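Local coordinates for protein demethyldecarbamoylnovobiocin O-methyltransferase (Streptomyces caeruleus, PDB 2WK1) that transfers a methyl group from S-adenosyl-L-methionine to the 4-hydroxyl of the noviose sugar, the penultimate step in making the antibiotic novobiocin, at residues G108-T113 against L210-M215; G237-V242 against Y277-R282. All coordinates share one frame; numbering follows the deposited sequence.

From the N terminus, the first strand is 109-113, after three helices. The 96 residues after it include strands 138-142 and 191-195, which build one side of the sheet, before 210-215 returns to pair with 108-113 and closes contact 1. Contact 2 opens only afterwards: 237-242 pairs with 277-282 across 34 intervening residues that include helix 249-261 and strand 269-270. The two closures therefore follow in series, neither nested nor crossed. They meet because strands 210-215 and 238-242 are neighbours, with Met215 N 2.8 Å from Ile241 O, a probable hydrogen bond. Together they join four strands adjacent in one sheet, from the cofactor-binding centre to the antiparallel C-terminal strand.

Contact 1 (G108-T113 against L210-M215); sequences GDLVET and LAVLRM. With SAH (S-adenosyl-L-homocysteine), chain B; EDO (1,2-ethanediol), chain F.
Glu112 and Arg214 extend side by side from neighbouring parallel strands of the class I methyltransferase (Rossmann-like) fold, whose strand order 3-2-1-4-5-7-6 places the first and fourth strands together. The strand axes lie 4.8 Å apart and 10° from parallel. Alternating bonds fix the register, among them Arg214 N to Val111 O and Thr113 N to Arg214 O. At the start a beta bulge lets Asp109 O accept from Ala211 N (2.8 Å) and, weakly, from Val212 N.

The Arg214 side chain can be followed outward. Arg214 CB lies 3.7 Å from Val111 O; CG then leaves anti to the backbone N (chi1 -174°), and the chain runs straight to NE. Arg214 CD passes 3.5 Å from Glu112 OE2, and Arg214 NH1 closes a salt bridge to that oxygen at 2.9 Å. Carboxylate and guanidinium planes stand 73° apart, yet OE2 is met nearly along its C-O axis. NH2 pairs with Asp243 and NH1 also with Asp216, so the guanidinium is paired with three carboxylates. On the other sheet face, Val111 CG1 packs 3.5 Å from Leu213 CD1. Glu112 OE2 also faces the cofactor product, 2.7 Å from the amino N of S-adenosyl-L-homocysteine.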
ATOM      1  N   GLY A 108     -18.019  -9.895 -20.133  1.00 13.48           N
ATOM      2  CA  GLY A 108     -18.258 -10.652 -18.926  1.00 12.62           C
ATOM      3  C   GLY A 108     -17.765 -10.019 -17.640  1.00 11.89           C
ATOM      4  O   GLY A 108     -16.947  -9.088 -17.634  1.00 12.41           O
ATOM      5  N   ASP A 109     -18.290 -10.575 -16.550  1.00 11.25           N
ATOM      6  CA  ASP A 109     -17.876 -10.194 -15.221  1.00 10.74           C
ATOM      7  C   ASP A 109     -16.598 -10.938 -14.824  1.00 10.33           C
ATOM      8  O   ASP A 109     -16.058 -11.778 -15.568  1.00 11.28           O
ATOM      9  CB  ASP A 109     -19.009 -10.449 -14.249  1.00 10.89           C
ATOM     10  CG  ASP A 109     -20.170  -9.467 -14.413  1.00 12.80           C
ATOM     11  OD1 ASP A 109     -19.969  -8.353 -14.985  1.00 13.82           O
ATOM     12  OD2 ASP A 109     -21.277  -9.835 -13.937  1.00 16.45           O
ATOM     13  N   LEU A 110     -16.090 -10.594 -13.643  1.00  9.48           N
ATOM     14  CA  LEU A 110     -14.897 -11.204 -13.094  1.00  9.57           C
ATOM     15  C   LEU A 110     -15.322 -11.925 -11.812  1.00 10.09           C
ATOM     16  O   LEU A 110     -16.159 -11.397 -11.073  1.00 10.75           O
ATOM     17  CB  LEU A 110     -13.869 -10.119 -12.751  1.00 10.13           C
ATOM     18  CG  LEU A 110     -13.515  -9.125 -13.856  1.00 11.19           C
ATOM     19  CD1 LEU A 110     -12.510  -8.107 -13.337  1.00 13.12           C
ATOM     20  CD2 LEU A 110     -13.022  -9.828 -15.099  1.00 12.69           C
ATOM     21  N   VAL A 111     -14.774 -13.101 -11.531  1.00 10.02           N
ATOM     22  CA  VAL A 111     -15.096 -13.811 -10.302  1.00 10.36           C
ATOM     23  C   VAL A 111     -13.899 -14.500  -9.720  1.00  9.40           C
ATOM     24  O   VAL A 111     -13.068 -15.014 -10.468  1.00 10.24           O
ATOM     25  CB  VAL A 111     -16.236 -14.821 -10.537  1.00 10.79           C
ATOM     26  CG1 VAL A 111     -15.845 -15.891 -11.530  1.00 11.74           C
ATOM     27  CG2 VAL A 111     -16.709 -15.441  -9.208  1.00 11.89           C
ATOM     28  N   GLU A 112     -13.810 -14.523  -8.397  1.00 10.10           N
ATOM     29  CA  GLU A 112     -12.928 -15.416  -7.687  1.00 10.72           C
ATOM     30  C   GLU A 112     -13.734 -16.306  -6.779  1.00  9.65           C
ATOM     31  O   GLU A 112     -14.596 -15.825  -6.030  1.00 10.27           O
ATOM     32  CB  GLU A 112     -11.898 -14.677  -6.845  1.00 12.11           C
ATOM     33  CG  GLU A 112     -10.817 -15.671  -6.390  1.00 15.96           C
ATOM     34  CD  GLU A 112      -9.695 -15.074  -5.565  1.00 18.98           C
ATOM     35  OE1 GLU A 112     -10.018 -14.216  -4.736  1.00 21.27           O
ATOM     36  OE2 GLU A 112      -8.504 -15.483  -5.742  1.00 18.97           O
ATOM     37  N   THR A 113     -13.502 -17.606  -6.893  1.00  9.88           N
ATOM     38  CA  THR A 113     -14.077 -18.604  -6.020  1.00 10.16           C
ATOM     39  C   THR A 113     -13.040 -19.033  -5.000  1.00  9.77           C
ATOM     40  O   THR A 113     -12.149 -19.810  -5.303  1.00 11.62           O
ATOM     41  CB  THR A 113     -14.669 -19.805  -6.799  1.00 10.55           C
ATOM     42  OG1 THR A 113     -13.674 -20.391  -7.635  1.00 13.40           O
ATOM     43  CG2 THR A 113     -15.819 -19.378  -7.651  1.00 12.57           C
ATOM     44  N   LEU A 210     -18.924 -14.538 -17.954  1.00 12.11           N
ATOM     45  CA  LEU A 210     -17.662 -14.289 -17.255  1.00 11.20           C
ATOM     46  C   LEU A 210     -16.540 -14.086 -18.259  1.00 10.78           C
ATOM     47  O   LEU A 210     -16.392 -14.848 -19.224  1.00 12.80           O
ATOM     48  CB  LEU A 210     -17.298 -15.485 -16.371  1.00 11.32           C
ATOM     49  CG  LEU A 210     -18.159 -15.691 -15.126  1.00 11.55           C
ATOM     50  CD1 LEU A 210     -17.845 -17.024 -14.486  1.00 12.44           C
ATOM     51  CD2 LEU A 210     -17.992 -14.504 -14.175  1.00 12.97           C
ATOM     52  N   ALA A 211     -15.741 -13.058 -18.020  1.00  9.99           N
ATOM     53  CA  ALA A 211     -14.508 -12.846 -18.760  1.00  9.82           C
ATOM     54  C   ALA A 211     -13.294 -13.452 -18.067  1.00  9.97           C
ATOM     55  O   ALA A 211     -12.344 -13.882 -18.746  1.00 10.64           O
ATOM     56  CB  ALA A 211     -14.315 -11.361 -19.046  1.00 11.17           C
ATOM     57  N   VAL A 212     -13.284 -13.491 -16.732  1.00  9.54           N
ATOM     58  CA  VAL A 212     -12.209 -14.150 -15.975  1.00  9.54           C
ATOM     59  C   VAL A 212     -12.847 -14.940 -14.847  1.00  9.20           C
ATOM     60  O   VAL A 212     -13.617 -14.391 -14.063  1.00 10.56           O
ATOM     61  CB  VAL A 212     -11.161 -13.156 -15.408  1.00 10.06           C
ATOM     62  CG1 VAL A 212     -10.094 -13.922 -14.616  1.00 13.02           C
ATOM     63  CG2 VAL A 212     -10.515 -12.304 -16.518  1.00 11.38           C
ATOM     64  N   LEU A 213     -12.501 -16.219 -14.768  1.00  9.50           N
ATOM     65  CA  LEU A 213     -12.887 -17.122 -13.686  1.00  9.33           C
ATOM     66  C   LEU A 213     -11.621 -17.527 -12.965  1.00  8.91           C
ATOM     67  O   LEU A 213     -10.830 -18.240 -13.530  1.00 10.26           O
ATOM     68  CB  LEU A 213     -13.569 -18.341 -14.274  1.00  9.67           C
ATOM     69  CG  LEU A 213     -13.841 -19.554 -13.394  1.00 11.63           C
ATOM     70  CD1 LEU A 213     -14.590 -19.139 -12.121  1.00 13.70           C
ATOM     71  CD2 LEU A 213     -14.561 -20.656 -14.196  1.00 13.07           C
ATOM     72  N   ARG A 214     -11.420 -17.044 -11.739  1.00  8.71           N
ATOM     73  CA  ARG A 214     -10.242 -17.406 -10.929  1.00  8.97           C
ATOM     74  C   ARG A 214     -10.693 -18.372  -9.847  1.00  9.40           C
ATOM     75  O   ARG A 214     -11.601 -18.076  -9.093  1.00 11.76           O
ATOM     76  CB  ARG A 214      -9.545 -16.198 -10.339  1.00  9.50           C
ATOM     77  CG  ARG A 214      -8.252 -16.601  -9.630  1.00 10.99           C
ATOM     78  CD  ARG A 214      -7.425 -15.413  -9.113  1.00 12.14           C
ATOM     79  NE  ARG A 214      -6.038 -15.823  -9.004  1.00 12.49           N
ATOM     80  CZ  ARG A 214      -5.570 -16.629  -8.051  1.00 12.57           C
ATOM     81  NH1 ARG A 214      -6.308 -16.897  -6.987  1.00 13.17           N
ATOM     82  NH2 ARG A 214      -4.362 -17.126  -8.156  1.00 13.50           N
ATOM     83  N   MET A 215     -10.076 -19.538  -9.810  1.00  9.88           N
ATOM     84  CA  MET A 215     -10.445 -20.615  -8.906  1.00 11.18           C
ATOM     85  C   MET A 215      -9.366 -20.793  -7.864  1.00 10.30           C
ATOM     86  O   MET A 215      -8.200 -21.039  -8.214  1.00 11.23           O
ATOM     87  CB  MET A 215     -10.653 -21.905  -9.694  1.00 12.95           C
ATOM     88  CG  MET A 215     -11.627 -21.762 -10.866  1.00 14.06           C
ATOM     89  SD  MET A 215     -12.141 -23.340 -11.507  1.00 17.86           S
ATOM     90  CE  MET A 215     -10.574 -24.010 -11.913  1.00 16.07           C
TER
HETATM   91  N   SAH B 301      -7.617 -16.298  -3.302  1.00 13.37           N
HETATM   92  CA  SAH B 301      -7.225 -16.048  -1.873  1.00 12.08           C
HETATM   93  CB  SAH B 301      -6.884 -17.371  -1.183  1.00 12.83           C
HETATM   94  CG  SAH B 301      -8.068 -18.320  -1.057  1.00 12.65           C
HETATM   95  SD  SAH B 301      -7.881 -19.423   0.351  1.00 13.50           S
HETATM   96  C   SAH B 301      -6.147 -15.003  -1.796  1.00 12.60           C
HETATM   97  O   SAH B 301      -5.414 -14.940  -0.801  1.00 12.66           O
HETATM   98  OXT SAH B 301      -6.072 -14.162  -2.681  1.00 13.28           O
HETATM   99  C5' SAH B 301      -9.196 -20.617   0.040  1.00 12.31           C
HETATM  100  C4' SAH B 301     -10.603 -20.005   0.214  1.00 11.69           C
HETATM  101  O4' SAH B 301     -11.566 -20.912  -0.378  1.00 11.41           O
HETATM  102  C3' SAH B 301     -11.026 -19.753   1.661  1.00 12.46           C
HETATM  103  O3' SAH B 301     -11.418 -18.386   1.878  1.00 13.07           O
HETATM  104  C2' SAH B 301     -12.199 -20.738   1.853  1.00 11.81           C
HETATM  105  O2' SAH B 301     -13.224 -20.293   2.743  1.00 13.24           O
HETATM  106  C1' SAH B 301     -12.747 -20.909   0.432  1.00 10.43           C
HETATM  107  N9  SAH B 301     -13.423 -22.169   0.118  1.00 10.57           N
HETATM  108  C8  SAH B 301     -12.799 -23.333  -0.199  1.00 12.23           C
HETATM  109  N7  SAH B 301     -13.703 -24.274  -0.568  1.00 12.06           N
HETATM  110  C5  SAH B 301     -14.921 -23.683  -0.507  1.00 10.80           C
HETATM  111  C6  SAH B 301     -16.271 -24.086  -0.814  1.00 11.01           C
HETATM  112  N6  SAH B 301     -16.519 -25.317  -1.227  1.00 12.27           N
HETATM  113  N1  SAH B 301     -17.248 -23.184  -0.667  1.00 11.08           N
HETATM  114  C2  SAH B 301     -17.000 -21.917  -0.288  1.00 10.84           C
HETATM  115  N3  SAH B 301     -15.784 -21.454   0.020  1.00 10.66           N
HETATM  116  C4  SAH B 301     -14.740 -22.300  -0.105  1.00 10.29           C
HETATM  117  C1  EDO F 551      -9.014 -24.291  -7.912  1.00 27.20           C
HETATM  118  O1  EDO F 551     -10.168 -24.243  -6.993  1.00 23.07           O
HETATM  119  C2  EDO F 551      -7.733 -24.944  -7.355  1.00 27.25           C
HETATM  120  O2  EDO F 551      -6.782 -23.922  -6.969  1.00 27.28           O

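Contact 2 (G237-V242 against Y277-R282); sequences GGYVIV and YWQRTR
Trp278 places CG between its backbone N and carbonyl carbon (chi1 79°), which lays the indole beside Val240 on the same face of the sheet. Gln279, on the other face of the sheet, sends CG anti to its backbone N (chi1 -175°) and stays extended, carrying its amide obliquely across the Tyr239 ring and back to Gly237.

The Trp278-Val240 pair is a CH-pi contact over the ring face: Val240 CB sits 3.7 Å from the centroid of the six-membered ring, almost exactly on its normal. The valine branches divide the ring between them, CG1 reaching Trp278 CZ3 at 3.7 Å while CG2 meets Trp278 CZ2 at 3.9 Å.

Gln279 uses both its aliphatic and its polar parts. Gln279 CB comes within 3.7 Å of Tyr239 CE1, CG lies over the phenol face toward its rim, and the amide plane is only 12° from that of the ring. Gln279 NE2 then donates a nearly straight bond to Gly237 O at 3.0 Å, arriving above the carbonyl plane, not on a lone pair. Beside this group, Tyr239 CD1 approaches the edge of the Tyr277 ring, 3.8 Å from Tyr277 CD2; the two rings are oblique.

The backbones form an antiparallel pairing in which Val240 and Trp278 are the hydrogen-bonded pair, with Val240 N to Trp278 O at 2.9 Å and the reciprocal bond equally short. Toward the C terminus the pairing continues: Gly237 N donates to Arg280 O (2.8 Å).

In a class I methyltransferase sheet this is where the reversed seventh strand joins the fifth. Helix 87-103 packs against Tyr239, Ile241 and Tyr277, with Asp100 accepting the Tyr239 hydroxyl; Arg259 of helix 249-261 makes a cation-pi contact with Trp278, and strand 210-215 flanks 238-242 on its other edge.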
ATOM      1  N   GLY A 237     -12.401 -16.059 -25.526  1.00 12.87           N
ATOM      2  CA  GLY A 237     -11.425 -15.016 -25.272  1.00 12.84           C
ATOM      3  C   GLY A 237     -11.163 -14.795 -23.795  1.00 12.97           C
ATOM      4  O   GLY A 237     -10.218 -14.112 -23.457  1.00 13.75           O
ATOM      5  N   GLY A 238     -12.020 -15.363 -22.947  1.00 11.96           N
ATOM      6  CA  GLY A 238     -11.872 -15.229 -21.502  1.00 11.97           C
ATOM      7  C   GLY A 238     -10.899 -16.236 -20.944  1.00 11.06           C
ATOM      8  O   GLY A 238     -10.372 -17.087 -21.658  1.00 12.22           O
ATOM      9  N   TYR A 239     -10.625 -16.096 -19.660  1.00 10.09           N
ATOM     10  CA  TYR A 239      -9.602 -16.860 -18.981  1.00 10.03           C
ATOM     11  C   TYR A 239     -10.117 -17.606 -17.784  1.00  9.79           C
ATOM     12  O   TYR A 239     -10.968 -17.097 -17.054  1.00 10.60           O
ATOM     13  CB  TYR A 239      -8.488 -15.920 -18.505  1.00 10.84           C
ATOM     14  CG  TYR A 239      -7.711 -15.263 -19.612  1.00 11.13           C
ATOM     15  CD1 TYR A 239      -6.622 -15.889 -20.198  1.00 12.57           C
ATOM     16  CD2 TYR A 239      -8.045 -14.009 -20.079  1.00 12.56           C
ATOM     17  CE1 TYR A 239      -5.920 -15.272 -21.234  1.00 13.85           C
ATOM     18  CE2 TYR A 239      -7.358 -13.405 -21.112  1.00 13.02           C
ATOM     19  CZ  TYR A 239      -6.274 -14.022 -21.666  1.00 14.16           C
ATOM     20  OH  TYR A 239      -5.540 -13.440 -22.703  1.00 17.87           O
ATOM     21  N   VAL A 240      -9.571 -18.796 -17.578  1.00 10.31           N
ATOM     22  CA  VAL A 240      -9.731 -19.570 -16.359  1.00  9.72           C
ATOM     23  C   VAL A 240      -8.388 -19.693 -15.699  1.00  8.81           C
ATOM     24  O   VAL A 240      -7.422 -20.157 -16.316  1.00  9.84           O
ATOM     25  CB  VAL A 240     -10.309 -20.955 -16.616  1.00 10.05           C
ATOM     26  CG1 VAL A 240     -10.449 -21.730 -15.306  1.00 11.68           C
ATOM     27  CG2 VAL A 240     -11.637 -20.854 -17.395  1.00 12.60           C
ATOM     28  N   ILE A 241      -8.304 -19.236 -14.461  1.00  8.99           N
ATOM     29  CA  ILE A 241      -7.071 -19.268 -13.679  1.00  9.48           C
ATOM     30  C   ILE A 241      -7.230 -20.312 -12.555  1.00  9.17           C
ATOM     31  O   ILE A 241      -8.216 -20.267 -11.832  1.00 10.14           O
ATOM     32  CB  ILE A 241      -6.741 -17.893 -13.072  1.00  9.81           C
ATOM     33  CG1 ILE A 241      -6.563 -16.807 -14.150  1.00 11.17           C
ATOM     34  CG2 ILE A 241      -5.555 -17.997 -12.126  1.00 11.91           C
ATOM     35  CD1 ILE A 241      -6.641 -15.395 -13.626  1.00 12.82           C
ATOM     36  N   VAL A 242      -6.264 -21.207 -12.424  1.00 10.13           N
ATOM     37  CA  VAL A 242      -6.260 -22.243 -11.396  1.00 10.81           C
ATOM     38  C   VAL A 242      -5.110 -21.917 -10.456  1.00 10.81           C
ATOM     39  O   VAL A 242      -3.927 -22.044 -10.828  1.00 11.03           O
ATOM     40  CB  VAL A 242      -6.036 -23.642 -12.004  1.00 11.55           C
ATOM     41  CG1 VAL A 242      -6.137 -24.675 -10.946  1.00 14.65           C
ATOM     42  CG2 VAL A 242      -6.997 -23.908 -13.177  1.00 14.43           C
ATOM     43  N   TYR A 277      -3.135 -21.302 -16.057  1.00  9.62           N
ATOM     44  CA  TYR A 277      -4.331 -20.718 -16.604  1.00  9.77           C
ATOM     45  C   TYR A 277      -4.529 -21.146 -18.034  1.00  9.94           C
ATOM     46  O   TYR A 277      -3.590 -21.609 -18.678  1.00 10.96           O
ATOM     47  CB  TYR A 277      -4.319 -19.174 -16.469  1.00 11.12           C
ATOM     48  CG  TYR A 277      -3.370 -18.445 -17.369  1.00 11.99           C
ATOM     49  CD1 TYR A 277      -2.013 -18.474 -17.177  1.00 13.02           C
ATOM     50  CD2 TYR A 277      -3.852 -17.667 -18.387  1.00 17.98           C
ATOM     51  CE1 TYR A 277      -1.154 -17.781 -18.013  1.00 13.31           C
ATOM     52  CE2 TYR A 277      -3.000 -16.959 -19.215  1.00 19.14           C
ATOM     53  CZ  TYR A 277      -1.642 -17.047 -19.031  1.00 16.37           C
ATOM     54  OH  TYR A 277      -0.797 -16.333 -19.866  1.00 22.46           O
ATOM     55  N   TRP A 278      -5.727 -20.958 -18.553  1.00 10.42           N
ATOM     56  CA  TRP A 278      -5.962 -21.105 -19.971  1.00 10.80           C
ATOM     57  C   TRP A 278      -6.902 -20.047 -20.475  1.00 10.76           C
ATOM     58  O   TRP A 278      -7.660 -19.448 -19.720  1.00 10.77           O
ATOM     59  CB  TRP A 278      -6.473 -22.514 -20.323  1.00 11.80           C
ATOM     60  CG  TRP A 278      -7.925 -22.879 -20.094  1.00 11.60           C
ATOM     61  CD1 TRP A 278      -8.942 -22.788 -21.006  1.00 12.99           C
ATOM     62  CD2 TRP A 278      -8.480 -23.586 -18.968  1.00 11.00           C
ATOM     63  NE1 TRP A 278     -10.100 -23.322 -20.493  1.00 13.31           N
ATOM     64  CE2 TRP A 278      -9.844 -23.835 -19.254  1.00 12.10           C
ATOM     65  CE3 TRP A 278      -7.973 -23.980 -17.727  1.00 11.80           C
ATOM     66  CZ2 TRP A 278     -10.679 -24.494 -18.364  1.00 12.66           C
ATOM     67  CZ3 TRP A 278      -8.808 -24.653 -16.860  1.00 12.72           C
ATOM     68  CH2 TRP A 278     -10.137 -24.905 -17.174  1.00 13.08           C
ATOM     69  N   GLN A 279      -6.877 -19.862 -21.789  1.00 11.55           N
ATOM     70  CA  GLN A 279      -7.775 -18.975 -22.489  1.00 11.69           C
ATOM     71  C   GLN A 279      -8.729 -19.817 -23.288  1.00 11.98           C
ATOM     72  O   GLN A 279      -8.311 -20.714 -24.000  1.00 13.52           O
ATOM     73  CB  GLN A 279      -7.040 -18.027 -23.429  1.00 12.98           C
ATOM     74  CG  GLN A 279      -7.951 -17.028 -24.080  1.00 15.04           C
ATOM     75  CD  GLN A 279      -7.212 -16.036 -24.934  1.00 17.14           C
ATOM     76  OE1 GLN A 279      -6.227 -16.383 -25.599  1.00 21.75           O
ATOM     77  NE2 GLN A 279      -7.690 -14.794 -24.949  1.00 18.00           N
ATOM     78  N   ARG A 280     -10.013 -19.536 -23.169  1.00 11.98           N
ATOM     79  CA  ARG A 280     -10.988 -20.248 -23.959  1.00 13.11           C
ATOM     80  C   ARG A 280     -11.014 -19.744 -25.399  1.00 14.97           C
ATOM     81  O   ARG A 280     -11.171 -18.552 -25.652  1.00 15.81           O
ATOM     82  CB  ARG A 280     -12.608 -19.944 -23.315  0.50 13.25           C
ATOM     83  CG  ARG A 280     -13.502 -20.805 -24.207  0.50 13.48           C
ATOM     84  CD  ARG A 280     -14.887 -20.513 -23.850  0.50 18.57           C
ATOM     85  NE  ARG A 280     -15.806 -21.103 -24.904  0.50 16.86           N
ATOM     86  CZ  ARG A 280     -17.063 -20.656 -25.118  0.50 17.18           C
ATOM     87  NH1 ARG A 280     -17.770 -19.751 -24.598  0.50 18.40           N
ATOM     88  NH2 ARG A 280     -17.718 -21.437 -26.236  0.50 18.56           N
ATOM     89  N   THR A 281     -10.870 -20.654 -26.360  1.00 17.68           N
ATOM     90  CA  THR A 281     -10.908 -20.237 -27.754  1.00 21.03           C
ATOM     91  C   THR A 281     -12.089 -20.824 -28.503  1.00 22.76           C
ATOM     92  O   THR A 281     -12.336 -20.419 -29.651  1.00 24.92           O
ATOM     93  CB  THR A 281      -9.615 -20.616 -28.468  1.00 22.30           C
ATOM     94  OG1 THR A 281      -9.486 -22.037 -28.463  1.00 23.94           O
ATOM     95  CG2 THR A 281      -8.398 -19.944 -27.806  1.00 23.94           C
ATOM     96  N   ARG A 282     -12.813 -21.750 -27.885  1.00 25.39           N
ATOM     97  CA  ARG A 282     -13.933 -22.428 -28.548  1.00 27.93           C
ATOM     98  C   ARG A 282     -14.992 -22.841 -27.547  1.00 29.44           C
ATOM     99  O   ARG A 282     -14.747 -22.970 -26.332  1.00 29.94           O
ATOM    100  CB  ARG A 282     -13.446 -23.660 -29.336  1.00 28.84           C
ATOM    101  OXT ARG A 282     -16.135 -23.060 -27.957  1.00 31.59           O
TER